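Local coordinates for superantigen-like protein SSL8 (Staphylococcus aureus, PDB 3R2T) that is of unestablished function but belongs to the staphylococcal and streptococcal toxin family and is probably secreted as a superantigen-like factor, at residues 141-144 / 149-152. Sequence-based numbering, arbitrary orientation.
Sequences KKNV and ESLR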
ATOM      1  N   LYS A 141       3.208  23.103  -0.308  0.50 41.37           N
ATOM      2  CA  LYS A 141       2.385  24.309  -0.281  0.50 42.41           C
ATOM      3  C   LYS A 141       2.447  24.910  -1.667  0.50 42.32           C
ATOM      4  O   LYS A 141       3.472  24.817  -2.341  0.50 41.39           O
ATOM      5  CB  LYS A 141       2.906  25.359   0.705  0.50 43.65           C
ATOM      6  CG  LYS A 141       2.763  25.040   2.183  0.50 44.59           C
ATOM      7  CD  LYS A 141       3.122  26.286   2.999  0.50 46.05           C
ATOM      8  CE  LYS A 141       2.800  26.147   4.486  0.50 46.01           C
ATOM      9  NZ  LYS A 141       2.945  27.480   5.168  0.50 46.97           N
ATOM     10  N   LYS A 142       1.360  25.542  -2.092  1.00 43.60           N
ATOM     11  CA  LYS A 142       1.320  26.176  -3.415  1.00 44.31           C
ATOM     12  C   LYS A 142       2.137  27.469  -3.433  1.00 44.97           C
ATOM     13  O   LYS A 142       2.524  28.002  -2.386  1.00 44.18           O
ATOM     14  CB  LYS A 142      -0.120  26.469  -3.853  1.00 45.02           C
ATOM     15  CG  LYS A 142      -0.878  27.523  -3.039  1.00 49.35           C
ATOM     16  CD  LYS A 142      -2.335  27.621  -3.559  1.00 52.29           C
ATOM     17  CE  LYS A 142      -3.162  28.712  -2.896  1.00 55.52           C
ATOM     18  NZ  LYS A 142      -2.767  30.076  -3.304  1.00 58.99           N
ATOM     19  N   ASN A 143       2.416  27.950  -4.637  1.00 44.54           N
ATOM     20  CA  ASN A 143       3.156  29.186  -4.813  1.00 46.00           C
ATOM     21  C   ASN A 143       2.449  30.394  -4.243  1.00 47.40           C
ATOM     22  O   ASN A 143       1.244  30.535  -4.389  1.00 46.16           O
ATOM     23  CB  ASN A 143       3.385  29.457  -6.292  1.00 45.70           C
ATOM     24  CG  ASN A 143       4.445  28.579  -6.876  1.00 43.85           C
ATOM     25  OD1 ASN A 143       5.068  27.789  -6.175  1.00 46.31           O
ATOM     26  ND2 ASN A 143       4.678  28.726  -8.170  1.00 49.21           N
ATOM     27  N   VAL A 144       3.223  31.259  -3.608  1.00 49.12           N
ATOM     28  CA  VAL A 144       2.722  32.511  -3.053  1.00 51.37           C
ATOM     29  C   VAL A 144       2.819  33.593  -4.130  1.00 52.79           C
ATOM     30  O   VAL A 144       1.977  34.496  -4.191  1.00 54.77           O
ATOM     31  CB  VAL A 144       3.563  32.945  -1.834  1.00 52.70           C
ATOM     32  CG1 VAL A 144       3.315  34.418  -1.479  1.00 56.31           C
ATOM     33  CG2 VAL A 144       3.303  32.016  -0.649  1.00 55.52           C
ATOM     34  N   GLU A 149       7.660  35.006 -11.363  1.00 57.71           N
ATOM     35  CA  GLU A 149       8.467  35.567 -10.289  1.00 60.15           C
ATOM     36  C   GLU A 149       9.185  34.426  -9.585  1.00 59.84           C
ATOM     37  O   GLU A 149      10.338  34.567  -9.191  1.00 60.56           O
ATOM     38  CB  GLU A 149       7.615  36.284  -9.252  1.00 61.02           C
ATOM     39  CG  GLU A 149       6.734  37.392  -9.755  1.00 64.76           C
ATOM     40  CD  GLU A 149       6.004  38.089  -8.600  1.00 70.45           C
ATOM     41  OE1 GLU A 149       4.748  38.006  -8.524  1.00 71.86           O
ATOM     42  OE2 GLU A 149       6.702  38.660  -7.730  1.00 72.85           O
ATOM     43  N   SER A 150       8.493  33.295  -9.438  1.00 66.00           N
ATOM     44  CA  SER A 150       9.038  32.124  -8.740  1.00 64.63           C
ATOM     45  C   SER A 150       9.678  31.043  -9.632  1.00 63.64           C
ATOM     46  O   SER A 150      10.019  29.943  -9.157  1.00 61.62           O
ATOM     47  CB  SER A 150       7.950  31.513  -7.847  1.00 64.83           C
ATOM     48  OG  SER A 150       6.742  31.293  -8.549  1.00 67.06           O
ATOM     49  N   LEU A 151       9.855  31.366 -10.909  1.00 63.65           N
ATOM     50  CA  LEU A 151      10.451  30.450 -11.874  1.00 61.68           C
ATOM     51  C   LEU A 151      11.968  30.325 -11.687  1.00 59.39           C
ATOM     52  O   LEU A 151      12.680  31.337 -11.651  1.00 60.64           O
ATOM     53  CB  LEU A 151      10.177  30.969 -13.289  1.00 63.27           C
ATOM     54  CG  LEU A 151      10.848  30.261 -14.463  1.00 63.68           C
ATOM     55  CD1 LEU A 151      10.481  28.780 -14.492  1.00 64.40           C
ATOM     56  CD2 LEU A 151      10.475  30.956 -15.775  1.00 67.38           C
ATOM     57  N   ARG A 152      12.449  29.084 -11.590  1.00 55.68           N
ATOM     58  CA  ARG A 152      13.875  28.795 -11.453  1.00 53.42           C
ATOM     59  C   ARG A 152      14.340  27.864 -12.570  1.00 52.14           C
ATOM     60  O   ARG A 152      13.639  26.909 -12.935  1.00 50.10           O
ATOM     61  CB  ARG A 152      14.159  28.124 -10.114  1.00 52.09           C
ATOM     62  CG  ARG A 152      13.676  28.914  -8.908  1.00 53.42           C
ATOM     63  CD  ARG A 152      14.307  30.287  -8.815  1.00 52.35           C
ATOM     64  NE  ARG A 152      13.611  31.094  -7.820  1.00 53.74           N
ATOM     65  CZ  ARG A 152      13.866  32.377  -7.573  1.00 57.25           C
ATOM     66  NH1 ARG A 152      14.817  33.010  -8.254  1.00 57.49           N
ATOM     67  NH2 ARG A 152      13.162  33.033  -6.635  1.00 58.22           N
TER
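The side-chain amide of Asn143 has the hydroxyl of Ser150 above one flat face, at the nitrogen end, while its own polar atoms are bonded to the backbone of a third segment: OD1 takes the N-H of Glu178, and ND2 gives a hydrogen to the carbonyl of Gln176. The case illustrates how two parts of a loop can meet closely without bonding to each other, each group being committed elsewhere. Ser150 OG lies 3.3 Å from Asn143 ND2 and 3.9 Å from Asn143 CG. That first distance would suit a hydrogen bond, but the line from ND2 to OG stands nearly perpendicular to the amide plane, where no N-H points, and the contact is better read as van der Waals packing on the face. Two bonds to the 176-178 backbone fix the amide's rotation and settle which end is oxygen. With OD1 almost eclipsing CA (chi2 -3°), ND2 lies on the far side of CG from CA, and the hydroxyl sits above the face at that end. The serine hydroxyl, held between its backbone N and carbonyl carbon (chi1 51°), bonds to the carbonyl of Ser146, four residues earlier, within the stretch that joins the two segments. Little surface is involved, 54 Å² in all, yet Ser150 is buried, its side chain also touching Glu178. Both segments also meet residues 175-179: the carboxylates of Glu179 and Glu178 accept the backbone N-H groups of Lys141 and Val144, and Arg152 and Ile175 are joined by backbone hydrogen bonding. Such a folded linker joins strand 133-141 of the OB-fold domain to strand 156-160 of the beta-grasp domain, within the two-domain fold characteristic of staphylococcal superantigens and superantigen-like proteins.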